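Carboxylesterase SOBER1 (Arabidopsis thaliana, PDB 6AVX) hydrolyses carboxylic esters with a preference for short acyl chains, has phospholipase A2 activity on phosphatidylcholine, and suppresses the hypersensitive response triggered by the bacterial effector AvrBsT. Local coordinates at residues 183-188 and 205-210; 116-121 and 150-155; 91-96 and 121-126. The protein carries 1 engineered substitution. One frame throughout, in Å; residues are numbered along the deposited sequence.

Interactions 1 and 2 reach the parallel sheet of the alpha/beta hydrolase fold, and interaction 3 lies at its periphery, on the loop leading into strand 127-131; all lie away from the charge-relay residues inferred by similarity, Ser-108, Asp-162 and His-194. Interactions 1 and 2, with centres 13 Å apart, meet where strands 184-189 and 154-159 are neighbours, probably joined by Glu-185 N to Ile-154 O at 2.9 Å; Trp-207 CE2 packs on Leu-155 CB at 3.5 Å. Interactions 2 and 3, 12 Å between centres, share Tyr-121 and a probable hydrogen bond from Leu-125 N to Thr-152 OG1 at 2.9 Å. Interactions 1 and 3 do not touch; their nearest atoms are about 5 Å apart.

Interaction 1: residues 183-188 and 205-210; sequences TCEFKA and ESWIKR
Glu-185 on strand 184-189 and Trp-207 on helix 198-212 are the residues whose backbones come closest, yet their CA atoms remain 10.0 Å apart, so the contact is made by long side chains and a water. The carboxylate of Glu-185 is carried to the helix by a fully stretched chain, with CG anti to the backbone N (chi1 179°) and CD again trans. Its OE1 comes within 4.4 Å of CD1 in the Trp-207 indole, approaching the ring obliquely. The same OE1 stands 4.4 Å from Arg-210 NH1, beyond salt-bridge distance, and one water fills the gap: it donates to Glu-185 OE1 at 2.6 Å and accepts from Arg-210 NH1 at 2.7 Å. Two opposite charges are thus linked through a single shared molecule. The other carboxylate oxygen, OE2, is hydrogen-bonded to the OH of Tyr-203, one turn before Trp-207, which would help fix the rotation of the group. Arg-210 in turn folds back along its own helix, where Ser-206 O lies 3.8 Å above the plane of the guanidinium, offset toward its rim. Leu-155 of the neighbouring strand touches both Glu-185 and Trp-207. Here the outermost strand of the parallel sheet meets the C-terminal helix that packs against one face of it, as is characteristic of the alpha/beta hydrolase fold.

Interaction 2: residues 116-121 and 150-155; sequences ASVLLY and KKTPIL
Val-118 pushes its CG1 methyl against the CG2 methyl of Thr-152, and at 3.4 Å the two carbons are closer than ordinary van der Waals contact. This is a helix-on-sheet contact of the alpha/beta hydrolase fold: helix 109-120 follows the probable nucleophile elbow at Ser-108, and its C-terminal part rests, through Val-118, against the residues leading into strand 154-159 and the first of that strand. CG1 of Val-118 is anti to the backbone N (chi1 167°), which turns it toward both partners. Besides the Thr-152 methyl it meets CD1 of Ile-154, the second residue further on, at 4.0 Å. The same methyl thus touches both residues, while Leu-155, which follows, directs its side chain at Tyr-203, Ile-204 and Trp-207 of helix 198-212. Leu-119 turns the end of its side chain nearer to 150-155 without touching it, and packs on Phe-145 and Val-182. All three touching residues are buried, so the polar atoms among them need partners within the core. Thr-152 OG1 has two. It accepts from Leu-125 N, in the loop before strand 127-131, and it donates to a water at 2.7 Å. That water donates to Val-118 O at 2.8 Å, a carbonyl that also receives Tyr-121 N at 3.2 Å.

Interaction 3: residues 91-96 and 121-126; sequences QEIAEG and YPKTLG
This is a largely apolar contact at the periphery of the fold, where the C-terminal end of helix 75-94 meets the loop that leaves helix 109-120 for strand 127-131. Within 91-96, Ile-93 alone reaches across, and it has three partners. Its CD1 methyl, at the far end of an extended arm (chi2 168°), comes to 3.6 Å from Tyr-121 OH and 3.9 Å from Tyr-121 CE1. The two side chains arrive from opposite directions, and the methyl meets the phenol ring obliquely at its hydroxyl end. The same CD1 lies 4.3 Å from CD2 of Leu-125, so one methyl touches both the tyrosine and the leucine. The other branch, CG2, has Lys-123 beside it: the lysine runs out fully extended past the isoleucine in the reverse direction, leaving NZ 4.2 Å from CG2. The loop itself closes a beta-alpha-beta crossover, strand 102-107, helix 109-120 and strand 127-131, and helix 75-94 packs alongside the helix of that unit. The Tyr-121 ring is bounded on several sides by groups that probably restrict its rotation. Its hydroxyl is hydrogen-bonded to Asp-90, nearly one turn before Ile-93, and His-86 and the ring meet edge-to-face. Pro-122 CD lies 3.4 Å above one face, offset toward the rim, and Lys-123 O sits in plane at its edge. Further along the loop, the carbonyls of Leu-125 and Gly-126 accept bonds from the guanidinium of Arg-211. Three residues after Ile-93 the helix side closes in a Schellman motif, with two bonds back into the last turn, one of them Gly-96 N to Ile-93 O at 2.9 Å, and a positive phi of 114° at Gly-96.

Interaction 1: residues 183-188 and 205-210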
loop_
_atom_site.group_PDB
_atom_site.type_symbol
_atom_site.label_atom_id
_atom_site.label_comp_id
_atom_site.label_asym_id
_atom_site.label_seq_id
_atom_site.Cartn_x
_atom_site.Cartn_y
_atom_site.Cartn_z
ATOM N N THR A 183 0.201 10.949 -9.747
ATOM C CA THR A 183 -1.202 10.880 -10.127
ATOM C C THR A 183 -1.916 9.836 -9.281
ATOM O O THR A 183 -1.496 8.676 -9.227
ATOM C CB THR A 183 -1.305 10.518 -11.607
ATOM O OG1 THR A 183 -0.613 11.509 -12.380
ATOM C CG2 THR A 183 -2.751 10.460 -12.062
ATOM N N CYS A 184 -3.002 10.241 -8.632
ATOM C CA CYS A 184 -3.750 9.361 -7.748
ATOM C C CYS A 184 -5.230 9.432 -8.077
ATOM O O CYS A 184 -5.796 10.526 -8.179
ATOM C CB CYS A 184 -3.517 9.781 -6.301
ATOM S SG CYS A 184 -4.398 8.825 -5.082
ATOM N N GLU A 185 -5.846 8.274 -8.248
ATOM C CA GLU A 185 -7.295 8.164 -8.259
ATOM C C GLU A 185 -7.738 7.807 -6.852
ATOM O O GLU A 185 -7.243 6.837 -6.269
ATOM C CB GLU A 185 -7.795 7.076 -9.207
ATOM C CG GLU A 185 -9.338 6.998 -9.159
ATOM C CD GLU A 185 -9.965 5.833 -9.898
ATOM O OE1 GLU A 185 -9.292 5.151 -10.694
ATOM O OE2 GLU A 185 -11.174 5.615 -9.660
ATOM N N PHE A 186 -8.668 8.569 -6.302
ATOM C CA PHE A 186 -9.195 8.305 -4.975
ATOM C C PHE A 186 -10.607 7.758 -5.135
ATOM O O PHE A 186 -11.448 8.371 -5.816
ATOM C CB PHE A 186 -9.199 9.592 -4.163
ATOM C CG PHE A 186 -9.563 9.405 -2.727
ATOM C CD1 PHE A 186 -8.602 9.152 -1.769
ATOM C CD2 PHE A 186 -10.890 9.494 -2.327
ATOM C CE1 PHE A 186 -8.960 8.992 -0.426
ATOM C CE2 PHE A 186 -11.246 9.333 -1.001
ATOM C CZ PHE A 186 -10.272 9.081 -0.050
ATOM N N LYS A 187 -10.862 6.599 -4.549
ATOM C CA LYS A 187 -12.147 5.918 -4.642
ATOM C C LYS A 187 -12.719 5.800 -3.235
ATOM O O LYS A 187 -12.212 5.024 -2.415
ATOM C CB LYS A 187 -11.969 4.540 -5.279
ATOM C CG LYS A 187 -13.257 3.818 -5.601
ATOM C CD LYS A 187 -14.051 4.555 -6.662
ATOM C CE LYS A 187 -15.291 3.777 -7.062
ATOM N NZ LYS A 187 -16.378 4.693 -7.495
ATOM N N ALA A 188 -13.762 6.582 -2.949
ATOM C CA ALA A 188 -14.429 6.532 -1.657
ATOM C C ALA A 188 -15.481 5.439 -1.675
ATOM O O ALA A 188 -16.156 5.218 -2.689
ATOM C CB ALA A 188 -15.115 7.863 -1.344
ATOM N N GLU A 205 -9.156 -4.787 -9.293
ATOM C CA GLU A 205 -8.898 -5.690 -10.415
ATOM C C GLU A 205 -9.118 -4.982 -11.742
ATOM O O GLU A 205 -8.304 -5.103 -12.660
ATOM C CB GLU A 205 -9.798 -6.919 -10.324
ATOM C CG GLU A 205 -9.637 -7.874 -11.518
ATOM C CD GLU A 205 -10.473 -9.120 -11.391
ATOM O OE1 GLU A 205 -11.614 -8.994 -10.905
ATOM O OE2 GLU A 205 -9.979 -10.203 -11.734
ATOM N N SER A 206 -10.214 -4.241 -11.860
ATOM C CA SER A 206 -10.491 -3.521 -13.100
ATOM C C SER A 206 -9.410 -2.488 -13.393
ATOM O O SER A 206 -9.041 -2.279 -14.555
ATOM C CB SER A 206 -11.858 -2.852 -13.020
ATOM O OG SER A 206 -12.887 -3.819 -12.954
ATOM N N TRP A 207 -8.923 -1.801 -12.354
ATOM C CA TRP A 207 -7.845 -0.825 -12.512
ATOM C C TRP A 207 -6.550 -1.494 -12.962
ATOM O O TRP A 207 -5.877 -0.991 -13.864
ATOM C CB TRP A 207 -7.690 -0.082 -11.188
ATOM C CG TRP A 207 -6.469 0.768 -10.991
ATOM C CD1 TRP A 207 -6.273 2.058 -11.390
ATOM C CD2 TRP A 207 -5.298 0.391 -10.256
ATOM N NE1 TRP A 207 -5.037 2.498 -10.949
ATOM C CE2 TRP A 207 -4.424 1.492 -10.254
ATOM C CE3 TRP A 207 -4.916 -0.769 -9.594
ATOM C CZ2 TRP A 207 -3.180 1.457 -9.615
ATOM C CZ3 TRP A 207 -3.684 -0.802 -8.965
ATOM C CH2 TRP A 207 -2.839 0.303 -8.977
ATOM N N ILE A 208 -6.198 -2.640 -12.382
ATOM C CA ILE A 208 -5.028 -3.372 -12.860
ATOM C C ILE A 208 -5.197 -3.746 -14.326
ATOM O O ILE A 208 -4.276 -3.580 -15.135
ATOM C CB ILE A 208 -4.758 -4.609 -11.984
ATOM C CG1 ILE A 208 -4.359 -4.171 -10.577
ATOM C CG2 ILE A 208 -3.649 -5.444 -12.593
ATOM C CD1 ILE A 208 -4.196 -5.322 -9.584
ATOM N N LYS A 209 -6.373 -4.265 -14.688
ATOM C CA LYS A 209 -6.631 -4.632 -16.079
ATOM C C LYS A 209 -6.458 -3.443 -17.007
ATOM O O LYS A 209 -5.885 -3.574 -18.094
ATOM C CB LYS A 209 -8.036 -5.201 -16.218
ATOM C CG LYS A 209 -8.150 -6.598 -15.621
ATOM C CD LYS A 209 -9.574 -7.094 -15.556
ATOM C CE LYS A 209 -10.248 -7.031 -16.902
ATOM N NZ LYS A 209 -11.572 -7.727 -16.859
ATOM N N ARG A 210 -6.975 -2.287 -16.618
ATOM C CA ARG A 210 -6.846 -1.092 -17.446
ATOM C C ARG A 210 -5.393 -0.674 -17.574
ATOM O O ARG A 210 -4.937 -0.283 -18.657
ATOM C CB ARG A 210 -7.661 0.042 -16.841
ATOM C CG ARG A 210 -7.693 1.325 -17.651
ATOM C CD ARG A 210 -8.566 2.379 -16.969
ATOM N NE ARG A 210 -9.663 1.743 -16.241
ATOM C CZ ARG A 210 -9.809 1.729 -14.917
ATOM N NH1 ARG A 210 -8.951 2.356 -14.123
ATOM N NH2 ARG A 210 -10.838 1.089 -14.381
HETATM O O HOH W 1 -10.298 3.090 -11.962
#

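Interaction 2: residues 116-121 and 150-155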
loop_
_atom_site.group_PDB
_atom_site.type_symbol
_atom_site.label_atom_id
_atom_site.label_comp_id
_atom_site.label_asym_id
_atom_site.label_seq_id
_atom_site.Cartn_x
_atom_site.Cartn_y
_atom_site.Cartn_z
ATOM N N ALA A 116 4.703 4.249 0.446
ATOM C CA ALA A 116 6.105 4.590 0.646
ATOM C C ALA A 116 7.002 3.809 -0.299
ATOM O O ALA A 116 7.975 4.349 -0.855
ATOM C CB ALA A 116 6.491 4.303 2.092
ATOM N N SER A 117 6.691 2.528 -0.496
ATOM C CA SER A 117 7.541 1.677 -1.315
ATOM C C SER A 117 7.497 2.096 -2.773
ATOM O O SER A 117 8.529 2.105 -3.454
ATOM C CB SER A 117 7.124 0.219 -1.168
ATOM O OG SER A 117 7.310 -0.259 0.160
ATOM N N VAL A 118 6.310 2.389 -3.289
ATOM C CA VAL A 118 6.182 2.799 -4.679
ATOM C C VAL A 118 6.872 4.136 -4.909
ATOM O O VAL A 118 7.607 4.312 -5.895
ATOM C CB VAL A 118 4.701 2.837 -5.078
ATOM C CG1 VAL A 118 4.519 3.556 -6.400
ATOM C CG2 VAL A 118 4.117 1.422 -5.094
ATOM N N LEU A 119 6.652 5.091 -4.010
ATOM C CA LEU A 119 7.147 6.448 -4.252
ATOM C C LEU A 119 8.660 6.543 -4.147
ATOM O O LEU A 119 9.245 7.501 -4.675
ATOM C CB LEU A 119 6.508 7.437 -3.270
ATOM C CG LEU A 119 4.991 7.614 -3.348
ATOM C CD1 LEU A 119 4.475 8.490 -2.206
ATOM C CD2 LEU A 119 4.606 8.202 -4.681
ATOM N N LEU A 120 9.295 5.607 -3.469
ATOM C CA LEU A 120 10.745 5.607 -3.336
ATOM C C LEU A 120 11.429 4.637 -4.290
ATOM O O LEU A 120 12.659 4.560 -4.289
ATOM C CB LEU A 120 11.145 5.305 -1.888
ATOM C CG LEU A 120 10.858 6.469 -0.936
ATOM C CD1 LEU A 120 10.856 6.004 0.509
ATOM C CD2 LEU A 120 11.890 7.608 -1.128
ATOM N N TYR A 121 10.681 3.885 -5.091
ATOM C CA TYR A 121 11.318 2.907 -5.964
ATOM C C TYR A 121 11.943 3.613 -7.176
ATOM O O TYR A 121 11.355 4.554 -7.713
ATOM C CB TYR A 121 10.297 1.848 -6.442
ATOM C CG TYR A 121 11.025 0.617 -6.915
ATOM C CD1 TYR A 121 11.067 0.258 -8.261
ATOM C CD2 TYR A 121 11.734 -0.162 -6.024
ATOM C CE1 TYR A 121 11.790 -0.825 -8.687
ATOM C CE2 TYR A 121 12.471 -1.259 -6.447
ATOM C CZ TYR A 121 12.487 -1.582 -7.791
ATOM O OH TYR A 121 13.229 -2.667 -8.230
ATOM N N LYS A 150 7.478 8.811 -9.787
ATOM C CA LYS A 150 6.360 9.732 -9.829
ATOM C C LYS A 150 5.379 9.397 -10.941
ATOM O O LYS A 150 4.266 9.927 -10.930
ATOM C CB LYS A 150 6.884 11.159 -9.961
ATOM C CG LYS A 150 7.678 11.607 -8.741
ATOM C CD LYS A 150 8.157 13.019 -8.902
ATOM C CE LYS A 150 8.866 13.460 -7.664
ATOM N NZ LYS A 150 9.207 14.884 -7.800
ATOM N N LYS A 151 5.756 8.535 -11.884
ATOM C CA LYS A 151 4.875 8.112 -12.957
ATOM C C LYS A 151 4.071 6.878 -12.590
ATOM O O LYS A 151 3.218 6.470 -13.379
ATOM C CB LYS A 151 5.701 7.849 -14.221
ATOM C CG LYS A 151 6.479 9.086 -14.676
ATOM C CD LYS A 151 7.328 8.800 -15.904
ATOM C CE LYS A 151 8.229 9.987 -16.219
ATOM N NZ LYS A 151 9.185 9.677 -17.316
ATOM N N THR A 152 4.321 6.269 -11.439
ATOM C CA THR A 152 3.552 5.088 -11.067
ATOM C C THR A 152 2.172 5.528 -10.611
ATOM O O THR A 152 2.074 6.352 -9.703
ATOM C CB THR A 152 4.237 4.321 -9.945
ATOM O OG1 THR A 152 5.540 3.927 -10.399
ATOM C CG2 THR A 152 3.425 3.071 -9.577
ATOM N N PRO A 153 1.096 5.028 -11.205
ATOM C CA PRO A 153 -0.235 5.463 -10.768
ATOM C C PRO A 153 -0.599 4.860 -9.425
ATOM O O PRO A 153 -0.234 3.723 -9.102
ATOM C CB PRO A 153 -1.165 4.950 -11.871
ATOM C CG PRO A 153 -0.457 3.835 -12.487
ATOM C CD PRO A 153 1.033 4.108 -12.352
ATOM N N ILE A 154 -1.322 5.647 -8.634
ATOM C CA ILE A 154 -1.828 5.222 -7.330
ATOM C C ILE A 154 -3.343 5.155 -7.405
ATOM O O ILE A 154 -3.988 6.091 -7.894
ATOM C CB ILE A 154 -1.405 6.190 -6.215
ATOM C CG1 ILE A 154 0.114 6.362 -6.168
ATOM C CG2 ILE A 154 -1.932 5.723 -4.881
ATOM C CD1 ILE A 154 0.911 5.112 -5.842
ATOM N N LEU A 155 -3.910 4.070 -6.915
ATOM C CA LEU A 155 -5.344 3.967 -6.667
ATOM C C LEU A 155 -5.536 3.863 -5.164
ATOM O O LEU A 155 -5.074 2.894 -4.555
ATOM C CB LEU A 155 -5.943 2.743 -7.360
ATOM C CG LEU A 155 -7.403 2.453 -6.989
ATOM C CD1 LEU A 155 -8.327 3.581 -7.410
ATOM C CD2 LEU A 155 -7.846 1.160 -7.606
HETATM O O HOH W 2 7.412 3.357 -8.566
#

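Interaction 3: residues 91-96 and 121-126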
loop_
_atom_site.group_PDB
_atom_site.type_symbol
_atom_site.label_atom_id
_atom_site.label_comp_id
_atom_site.label_asym_id
_atom_site.label_seq_id
_atom_site.Cartn_x
_atom_site.Cartn_y
_atom_site.Cartn_z
ATOM N N GLN A 91 14.278 -8.247 -6.820
ATOM C CA GLN A 91 14.511 -9.630 -7.231
ATOM C C GLN A 91 13.548 -10.049 -8.337
ATOM O O GLN A 91 13.948 -10.728 -9.295
ATOM C CB GLN A 91 14.387 -10.550 -6.025
ATOM C CG GLN A 91 14.578 -12.033 -6.345
ATOM C CD GLN A 91 15.981 -12.359 -6.812
ATOM O OE1 GLN A 91 16.916 -11.581 -6.611
ATOM N NE2 GLN A 91 16.135 -13.521 -7.440
ATOM N N GLU A 92 12.278 -9.656 -8.235
ATOM C CA GLU A 92 11.318 -9.993 -9.277
ATOM C C GLU A 92 11.729 -9.379 -10.612
ATOM O O GLU A 92 11.667 -10.046 -11.654
ATOM C CB GLU A 92 9.928 -9.536 -8.848
ATOM C CG GLU A 92 8.808 -9.863 -9.813
ATOM C CD GLU A 92 8.507 -11.356 -9.962
ATOM O OE1 GLU A 92 8.875 -12.163 -9.082
ATOM O OE2 GLU A 92 7.890 -11.707 -10.989
ATOM N N ILE A 93 12.160 -8.113 -10.606
ATOM C CA ILE A 93 12.610 -7.469 -11.835
ATOM C C ILE A 93 13.902 -8.118 -12.337
ATOM O O ILE A 93 14.073 -8.333 -13.545
ATOM C CB ILE A 93 12.715 -5.942 -11.633
ATOM C CG1 ILE A 93 11.311 -5.355 -11.453
ATOM C CG2 ILE A 93 13.440 -5.269 -12.810
ATOM C CD1 ILE A 93 11.281 -3.918 -10.951
ATOM N N ALA A 94 14.801 -8.486 -11.423
ATOM C CA ALA A 94 16.042 -9.159 -11.817
ATOM C C ALA A 94 15.770 -10.519 -12.450
ATOM O O ALA A 94 16.574 -10.998 -13.258
ATOM C CB ALA A 94 16.961 -9.327 -10.610
ATOM N N GLU A 95 14.666 -11.161 -12.090
ATOM C CA GLU A 95 14.291 -12.437 -12.685
ATOM C C GLU A 95 13.555 -12.263 -14.004
ATOM O O GLU A 95 13.187 -13.262 -14.630
ATOM C CB GLU A 95 13.485 -13.257 -11.675
ATOM C CG GLU A 95 14.353 -13.739 -10.530
ATOM C CD GLU A 95 13.577 -14.373 -9.406
ATOM O OE1 GLU A 95 12.335 -14.436 -9.486
ATOM O OE2 GLU A 95 14.228 -14.814 -8.430
ATOM N N GLY A 96 13.350 -11.031 -14.449
ATOM C CA GLY A 96 12.842 -10.769 -15.783
ATOM C C GLY A 96 11.476 -10.139 -15.871
ATOM O O GLY A 96 11.007 -9.887 -16.990
ATOM N N TYR A 121 10.681 3.885 -5.091
ATOM C CA TYR A 121 11.318 2.907 -5.964
ATOM C C TYR A 121 11.943 3.613 -7.176
ATOM O O TYR A 121 11.355 4.554 -7.713
ATOM C CB TYR A 121 10.297 1.848 -6.442
ATOM C CG TYR A 121 11.025 0.617 -6.915
ATOM C CD1 TYR A 121 11.067 0.258 -8.261
ATOM C CD2 TYR A 121 11.734 -0.162 -6.024
ATOM C CE1 TYR A 121 11.790 -0.825 -8.687
ATOM C CE2 TYR A 121 12.471 -1.259 -6.447
ATOM C CZ TYR A 121 12.487 -1.582 -7.791
ATOM O OH TYR A 121 13.229 -2.667 -8.230
ATOM N N PRO A 122 13.134 3.188 -7.632
ATOM C CA PRO A 122 13.802 3.936 -8.714
ATOM C C PRO A 122 13.144 3.835 -10.067
ATOM O O PRO A 122 13.503 4.616 -10.959
ATOM C CB PRO A 122 15.212 3.337 -8.747
ATOM C CG PRO A 122 15.427 2.775 -7.387
ATOM C CD PRO A 122 14.069 2.281 -6.946
ATOM N N LYS A 123 12.222 2.896 -10.270
ATOM C CA LYS A 123 11.588 2.652 -11.557
ATOM C C LYS A 123 10.075 2.814 -11.469
ATOM O O LYS A 123 9.479 2.645 -10.401
ATOM C CB LYS A 123 11.921 1.246 -12.044
ATOM C CG LYS A 123 13.435 1.087 -12.234
ATOM C CD LYS A 123 13.831 -0.297 -12.643
ATOM C CE LYS A 123 15.351 -0.405 -12.761
ATOM N NZ LYS A 123 15.770 -1.799 -12.985
ATOM N N THR A 124 9.465 3.162 -12.594
ATOM C CA THR A 124 8.011 3.180 -12.705
ATOM C C THR A 124 7.484 1.761 -12.609
ATOM O O THR A 124 7.963 0.859 -13.301
ATOM C CB THR A 124 7.570 3.772 -14.046
ATOM O OG1 THR A 124 8.237 5.027 -14.260
ATOM C CG2 THR A 124 6.058 3.965 -14.082
ATOM N N LEU A 125 6.485 1.567 -11.780
ATOM C CA LEU A 125 5.833 0.273 -11.621
ATOM C C LEU A 125 4.452 0.333 -12.256
ATOM O O LEU A 125 3.990 1.378 -12.723
ATOM C CB LEU A 125 5.777 -0.114 -10.142
ATOM C CG LEU A 125 7.138 -0.166 -9.451
ATOM C CD1 LEU A 125 6.963 -0.397 -7.957
ATOM C CD2 LEU A 125 8.045 -1.200 -10.080
ATOM N N GLY A 126 3.782 -0.819 -12.262
ATOM C CA GLY A 126 2.435 -0.888 -12.793
ATOM C C GLY A 126 1.465 -0.051 -11.980
ATOM O O GLY A 126 0.617 0.656 -12.522
#